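Long-range contact in phage terminase large subunit (Thermus phage P7426, PDB 7KS4), which probably acts as the ATP-driven motor that packages viral DNA into empty capsids and as the endonuclease that cuts the genome, this chain being its ATPase domain: residues R105-R117 / A124-S136. Numbering follows the deposited sequence.
Sequences RRRLRLLVHHYDR and AKRVATSEFRGKS. With SO4 (sulfate ion), chain C; SO4 (sulfate ion), chain E.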
loop_
_atom_site.group_PDB
_atom_site.type_symbol
_atom_site.label_atom_id
_atom_site.label_comp_id
_atom_site.label_asym_id
_atom_site.label_seq_id
_atom_site.Cartn_x
_atom_site.Cartn_y
_atom_site.Cartn_z
ATOM N N ARG A 105 11.097 -3.533 16.646
ATOM C CA ARG A 105 9.979 -4.387 16.254
ATOM C C ARG A 105 8.761 -4.132 17.127
ATOM O O ARG A 105 7.629 -4.097 16.632
ATOM C CB ARG A 105 10.382 -5.863 16.320
ATOM C CG ARG A 105 11.079 -6.367 15.066
ATOM C CD ARG A 105 11.241 -7.888 15.054
ATOM N NE ARG A 105 12.351 -8.312 14.199
ATOM C CZ ARG A 105 12.278 -8.496 12.881
ATOM N NH1 ARG A 105 11.136 -8.301 12.230
ATOM N NH2 ARG A 105 13.357 -8.878 12.208
ATOM N N ARG A 106 8.974 -3.943 18.432
ATOM C CA ARG A 106 7.847 -3.747 19.336
ATOM C C ARG A 106 7.058 -2.495 18.969
ATOM O O ARG A 106 5.822 -2.505 18.977
ATOM C CB ARG A 106 8.344 -3.677 20.782
ATOM C CG ARG A 106 9.171 -4.892 21.205
ATOM C CD ARG A 106 9.343 -4.980 22.718
ATOM N NE ARG A 106 10.431 -4.140 23.215
ATOM C CZ ARG A 106 11.702 -4.525 23.318
ATOM N NH1 ARG A 106 12.071 -5.745 22.952
ATOM N NH2 ARG A 106 12.612 -3.681 23.786
ATOM N N ARG A 107 7.752 -1.412 18.628
ATOM C CA ARG A 107 7.106 -0.152 18.289
ATOM C C ARG A 107 6.813 -0.010 16.798
ATOM O O ARG A 107 6.421 1.079 16.363
ATOM C CB ARG A 107 7.972 1.021 18.755
ATOM C CG ARG A 107 7.987 1.205 20.260
ATOM C CD ARG A 107 8.790 2.426 20.666
ATOM N NE ARG A 107 10.222 2.148 20.722
ATOM C CZ ARG A 107 11.134 3.011 21.161
ATOM N NH1 ARG A 107 10.767 4.215 21.585
ATOM N NH2 ARG A 107 12.415 2.669 21.180
ATOM N N LEU A 108 6.974 -1.076 16.019
ATOM C CA LEU A 108 6.777 -1.044 14.571
ATOM C C LEU A 108 7.406 0.211 13.971
ATOM O O LEU A 108 6.757 1.013 13.297
ATOM C CB LEU A 108 5.294 -1.129 14.207
ATOM C CG LEU A 108 4.515 -2.381 14.623
ATOM C CD1 LEU A 108 3.100 -2.295 14.087
ATOM C CD2 LEU A 108 5.195 -3.663 14.144
ATOM N N ARG A 109 8.700 0.372 14.238
ATOM C CA ARG A 109 9.455 1.529 13.777
ATOM C C ARG A 109 10.712 1.046 13.068
ATOM O O ARG A 109 11.528 0.328 13.657
ATOM C CB ARG A 109 9.814 2.455 14.940
ATOM C CG ARG A 109 10.182 3.864 14.507
ATOM C CD ARG A 109 10.738 4.673 15.662
ATOM N NE ARG A 109 11.058 6.040 15.267
ATOM C CZ ARG A 109 11.900 6.835 15.919
ATOM N NH1 ARG A 109 12.528 6.404 17.008
ATOM N NH2 ARG A 109 12.123 8.065 15.477
ATOM N N LEU A 110 10.860 1.439 11.808
ATOM C CA LEU A 110 11.997 1.061 10.985
ATOM C C LEU A 110 12.704 2.328 10.527
ATOM O O LEU A 110 12.065 3.243 9.996
ATOM C CB LEU A 110 11.535 0.224 9.790
ATOM C CG LEU A 110 12.599 -0.234 8.793
ATOM C CD1 LEU A 110 13.586 -1.198 9.424
ATOM C CD2 LEU A 110 11.922 -0.858 7.574
ATOM N N LEU A 111 14.016 2.379 10.732
ATOM C CA LEU A 111 14.836 3.529 10.377
ATOM C C LEU A 111 15.921 3.104 9.397
ATOM O O LEU A 111 16.594 2.090 9.609
ATOM C CB LEU A 111 15.485 4.147 11.623
ATOM C CG LEU A 111 14.521 4.623 12.710
ATOM C CD1 LEU A 111 15.304 5.139 13.901
ATOM C CD2 LEU A 111 13.595 5.695 12.179
ATOM N N VAL A 112 16.100 3.881 8.336
ATOM C CA VAL A 112 17.206 3.684 7.406
ATOM C C VAL A 112 18.082 4.928 7.496
ATOM O O VAL A 112 17.739 5.987 6.960
ATOM C CB VAL A 112 16.728 3.437 5.970
ATOM C CG1 VAL A 112 17.916 3.187 5.067
ATOM C CG2 VAL A 112 15.760 2.261 5.923
ATOM N N HIS A 113 19.219 4.807 8.174
ATOM C CA HIS A 113 20.141 5.923 8.314
ATOM C C HIS A 113 21.027 6.014 7.078
ATOM O O HIS A 113 21.602 5.011 6.648
ATOM C CB HIS A 113 20.999 5.752 9.568
ATOM C CG HIS A 113 20.208 5.637 10.835
ATOM N ND1 HIS A 113 19.456 6.676 11.339
ATOM C CD2 HIS A 113 20.062 4.609 11.705
ATOM C CE1 HIS A 113 18.874 6.291 12.460
ATOM N NE2 HIS A 113 19.227 5.042 12.706
ATOM N N HIS A 114 21.146 7.218 6.522
ATOM C CA HIS A 114 21.968 7.480 5.347
ATOM C C HIS A 114 23.184 8.298 5.759
ATOM O O HIS A 114 23.046 9.310 6.453
ATOM C CB HIS A 114 21.174 8.232 4.279
ATOM C CG HIS A 114 20.091 7.415 3.657
ATOM N ND1 HIS A 114 20.272 6.718 2.484
ATOM C CD2 HIS A 114 18.819 7.171 4.051
ATOM C CE1 HIS A 114 19.154 6.086 2.176
ATOM N NE2 HIS A 114 18.258 6.339 3.113
ATOM N N TYR A 115 24.361 7.870 5.312
ATOM C CA TYR A 115 25.623 8.474 5.711
ATOM C C TYR A 115 26.292 9.163 4.528
ATOM O O TYR A 115 25.879 9.017 3.373
ATOM C CB TYR A 115 26.550 7.411 6.315
ATOM C CG TYR A 115 26.042 6.899 7.639
ATOM C CD1 TYR A 115 26.577 7.361 8.831
ATOM C CD2 TYR A 115 25.002 5.979 7.700
ATOM C CE1 TYR A 115 26.109 6.911 10.046
ATOM C CE2 TYR A 115 24.530 5.519 8.911
ATOM C CZ TYR A 115 25.081 5.991 10.081
ATOM O OH TYR A 115 24.615 5.540 11.298
ATOM N N ASP A 116 27.347 9.920 4.841
ATOM C CA ASP A 116 28.099 10.680 3.851
ATOM C C ASP A 116 29.225 9.869 3.225
ATOM O O ASP A 116 30.013 10.417 2.446
ATOM C CB ASP A 116 28.668 11.949 4.492
ATOM C CG ASP A 116 29.831 11.669 5.446
ATOM O OD1 ASP A 116 29.950 10.533 5.961
ATOM O OD2 ASP A 116 30.628 12.601 5.684
ATOM N N ARG A 117 29.312 8.588 3.549
ATOM C CA ARG A 117 30.356 7.689 3.082
ATOM C C ARG A 117 29.937 6.292 3.520
ATOM O O ARG A 117 28.955 6.158 4.258
ATOM C CB ARG A 117 31.714 8.072 3.664
ATOM C CG ARG A 117 31.881 7.696 5.133
ATOM C CD ARG A 117 33.041 8.448 5.767
ATOM N NE ARG A 117 32.727 9.862 5.951
ATOM C CZ ARG A 117 33.591 10.771 6.390
ATOM N NH1 ARG A 117 34.838 10.424 6.695
ATOM N NH2 ARG A 117 33.210 12.032 6.523
ATOM N N ALA A 124 32.420 8.297 9.359
ATOM C CA ALA A 124 31.111 8.304 8.717
ATOM C C ALA A 124 30.153 9.204 9.485
ATOM O O ALA A 124 29.991 9.064 10.704
ATOM C CB ALA A 124 30.561 6.884 8.627
ATOM N N LYS A 125 29.535 10.137 8.768
ATOM C CA LYS A 125 28.593 11.091 9.336
ATOM C C LYS A 125 27.204 10.784 8.794
ATOM O O LYS A 125 27.037 10.567 7.591
ATOM C CB LYS A 125 28.986 12.534 8.993
ATOM C CG LYS A 125 30.001 13.176 9.941
ATOM C CD LYS A 125 30.334 14.608 9.503
ATOM C CE LYS A 125 31.583 15.147 10.186
ATOM N NZ LYS A 125 32.795 14.369 9.812
ATOM N N ARG A 126 26.221 10.767 9.686
ATOM C CA ARG A 126 24.836 10.529 9.309
ATOM C C ARG A 126 24.260 11.802 8.692
ATOM O O ARG A 126 24.354 12.886 9.278
ATOM C CB ARG A 126 24.047 10.094 10.545
ATOM C CG ARG A 126 22.613 9.689 10.316
ATOM C CD ARG A 126 21.961 9.262 11.643
ATOM N NE ARG A 126 22.504 8.004 12.168
ATOM C CZ ARG A 126 22.129 7.434 13.315
ATOM N NH1 ARG A 126 21.205 8.000 14.085
ATOM N NH2 ARG A 126 22.682 6.290 13.701
ATOM N N VAL A 127 23.682 11.675 7.500
ATOM C CA VAL A 127 23.187 12.825 6.763
ATOM C C VAL A 127 21.668 12.889 6.770
ATOM O O VAL A 127 21.101 13.988 6.778
ATOM C CB VAL A 127 23.715 12.818 5.313
ATOM C CG1 VAL A 127 23.157 14.003 4.529
ATOM C CG2 VAL A 127 25.220 12.848 5.301
ATOM N N ALA A 128 20.996 11.748 6.762
ATOM C CA ALA A 128 19.544 11.720 6.698
ATOM C C ALA A 128 19.077 10.382 7.239
ATOM O O ALA A 128 19.824 9.402 7.244
ATOM C CB ALA A 128 19.050 11.939 5.269
ATOM N N THR A 129 17.836 10.360 7.713
ATOM C CA THR A 129 17.217 9.141 8.225
ATOM C C THR A 129 15.813 9.033 7.642
ATOM O O THR A 129 14.966 9.898 7.882
ATOM C CB THR A 129 17.184 9.143 9.754
ATOM O OG1 THR A 129 18.524 9.109 10.258
ATOM C CG2 THR A 129 16.428 7.928 10.286
ATOM N N SER A 130 15.589 7.988 6.852
ATOM C CA SER A 130 14.253 7.616 6.416
ATOM C C SER A 130 13.575 6.799 7.507
ATOM O O SER A 130 14.226 6.050 8.239
ATOM C CB SER A 130 14.323 6.811 5.121
ATOM O OG SER A 130 15.121 7.474 4.167
ATOM N N GLU A 131 12.253 6.950 7.618
ATOM C CA GLU A 131 11.499 6.333 8.700
ATOM C C GLU A 131 10.202 5.736 8.172
ATOM O O GLU A 131 9.489 6.376 7.392
ATOM C CB GLU A 131 11.179 7.349 9.801
ATOM C CG GLU A 131 10.427 6.754 10.965
ATOM C CD GLU A 131 10.333 7.704 12.142
ATOM O OE1 GLU A 131 10.844 8.839 12.041
ATOM O OE2 GLU A 131 9.747 7.311 13.169
ATOM N N PHE A 132 9.895 4.519 8.617
ATOM C CA PHE A 132 8.671 3.826 8.235
ATOM C C PHE A 132 8.066 3.197 9.477
ATOM O O PHE A 132 8.756 2.476 10.205
ATOM C CB PHE A 132 8.955 2.757 7.176
ATOM C CG PHE A 132 7.727 2.062 6.650
ATOM C CD1 PHE A 132 6.796 2.752 5.890
ATOM C CD2 PHE A 132 7.527 0.709 6.881
ATOM C CE1 PHE A 132 5.669 2.113 5.388
ATOM C CE2 PHE A 132 6.405 0.061 6.381
ATOM C CZ PHE A 132 5.479 0.763 5.630
ATOM N N ARG A 133 6.786 3.472 9.719
ATOM C CA ARG A 133 6.108 2.979 10.907
ATOM C C ARG A 133 4.838 2.241 10.532
ATOM O O ARG A 133 4.177 2.567 9.544
ATOM C CB ARG A 133 5.732 4.102 11.863
ATOM C CG ARG A 133 6.892 4.710 12.604
ATOM C CD ARG A 133 6.563 4.834 14.078
ATOM N NE ARG A 133 7.237 5.969 14.684
ATOM C CZ ARG A 133 7.275 6.199 15.990
ATOM N NH1 ARG A 133 7.912 7.262 16.449
ATOM N NH2 ARG A 133 6.683 5.360 16.831
ATOM N N GLY A 134 4.503 1.246 11.347
ATOM C CA GLY A 134 3.200 0.614 11.285
ATOM C C GLY A 134 2.251 1.267 12.276
ATOM O O GLY A 134 2.637 1.617 13.389
ATOM N N LYS A 135 1.002 1.437 11.846
ATOM C CA LYS A 135 -0.020 2.085 12.652
ATOM C C LYS A 135 -1.321 1.302 12.541
ATOM O O LYS A 135 -1.558 0.587 11.564
ATOM C CB LYS A 135 -0.248 3.538 12.219
ATOM C CG LYS A 135 0.935 4.464 12.478
ATOM C CD LYS A 135 1.193 4.615 13.966
ATOM C CE LYS A 135 2.284 5.623 14.242
ATOM N NZ LYS A 135 2.575 5.707 15.700
ATOM N N SER A 136 -2.164 1.465 13.560
ATOM C CA SER A 136 -3.422 0.741 13.696
ATOM C C SER A 136 -4.580 1.723 13.805
ATOM O O SER A 136 -4.517 2.683 14.584
ATOM C CB SER A 136 -3.404 -0.160 14.933
ATOM O OG SER A 136 -4.723 -0.513 15.318
HETATM S S SO4 C . 11.442 -1.613 20.874
HETATM O O1 SO4 C . 10.754 -2.004 22.101
HETATM O O2 SO4 C . 12.873 -1.868 21.016
HETATM O O3 SO4 C . 10.921 -2.396 19.755
HETATM O O4 SO4 C . 11.224 -0.187 20.647
HETATM S S SO4 E . 36.371 13.776 7.803
HETATM O O1 SO4 E . 37.129 12.539 7.639
HETATM O O2 SO4 E . 37.164 14.733 8.570
HETATM O O3 SO4 E . 35.128 13.498 8.518
HETATM O O4 SO4 E . 36.062 14.332 6.489
HETATM O O HOH W 1 4.628 2.671 14.895
#
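An antiparallel beta hairpin pairs strand 109-115 with strand 126-136 at one side of the mixed sheet of this P-loop (ASCE) ATPase domain; strand 99-104 flanks the first and strand 67-72 the second. Reciprocal backbone bonds join Leu110 with Phe132 and Val112 with Ser130. At His114 a classic beta bulge breaks the ladder: His114 O accepts from both Val127 N (2.7 Å) and Ala128 N (3.2 Å). Leu110, Val112 and Phe132 project from the face where helix 75-92 packs, and Phe132 lies about 8 Å, side chain to side chain, from the ADP-binding Arg84.

The other face is largely polar, though Leu111 lies among its charged and polar side chains. Arg109 extends its chain, with CG anti to the backbone N (chi1 -161°), and NE gives Glu131 OE2 a nearly straight salt-bridge bond of 2.8 Å. Arg133 NE reaches the same oxygen from the opposite face of the carboxylate, so a single carboxylate oxygen ties Arg109 to Arg133 in a salt-bridge network. Farther along, His113 ND1 meets Thr129 OG1 at the ring edge (2.8 Å), while Gln102 takes NE2; these two bonds fix the ring's rotation. The Arg126 guanidinium lies flat over one face of that imidazole, planes 12° apart and centres 3.5 Å apart. Turned almost perpendicular to the Tyr115 ring, the same guanidinium directs NH2 in its own plane to Tyr115 OH, 3.2 Å away.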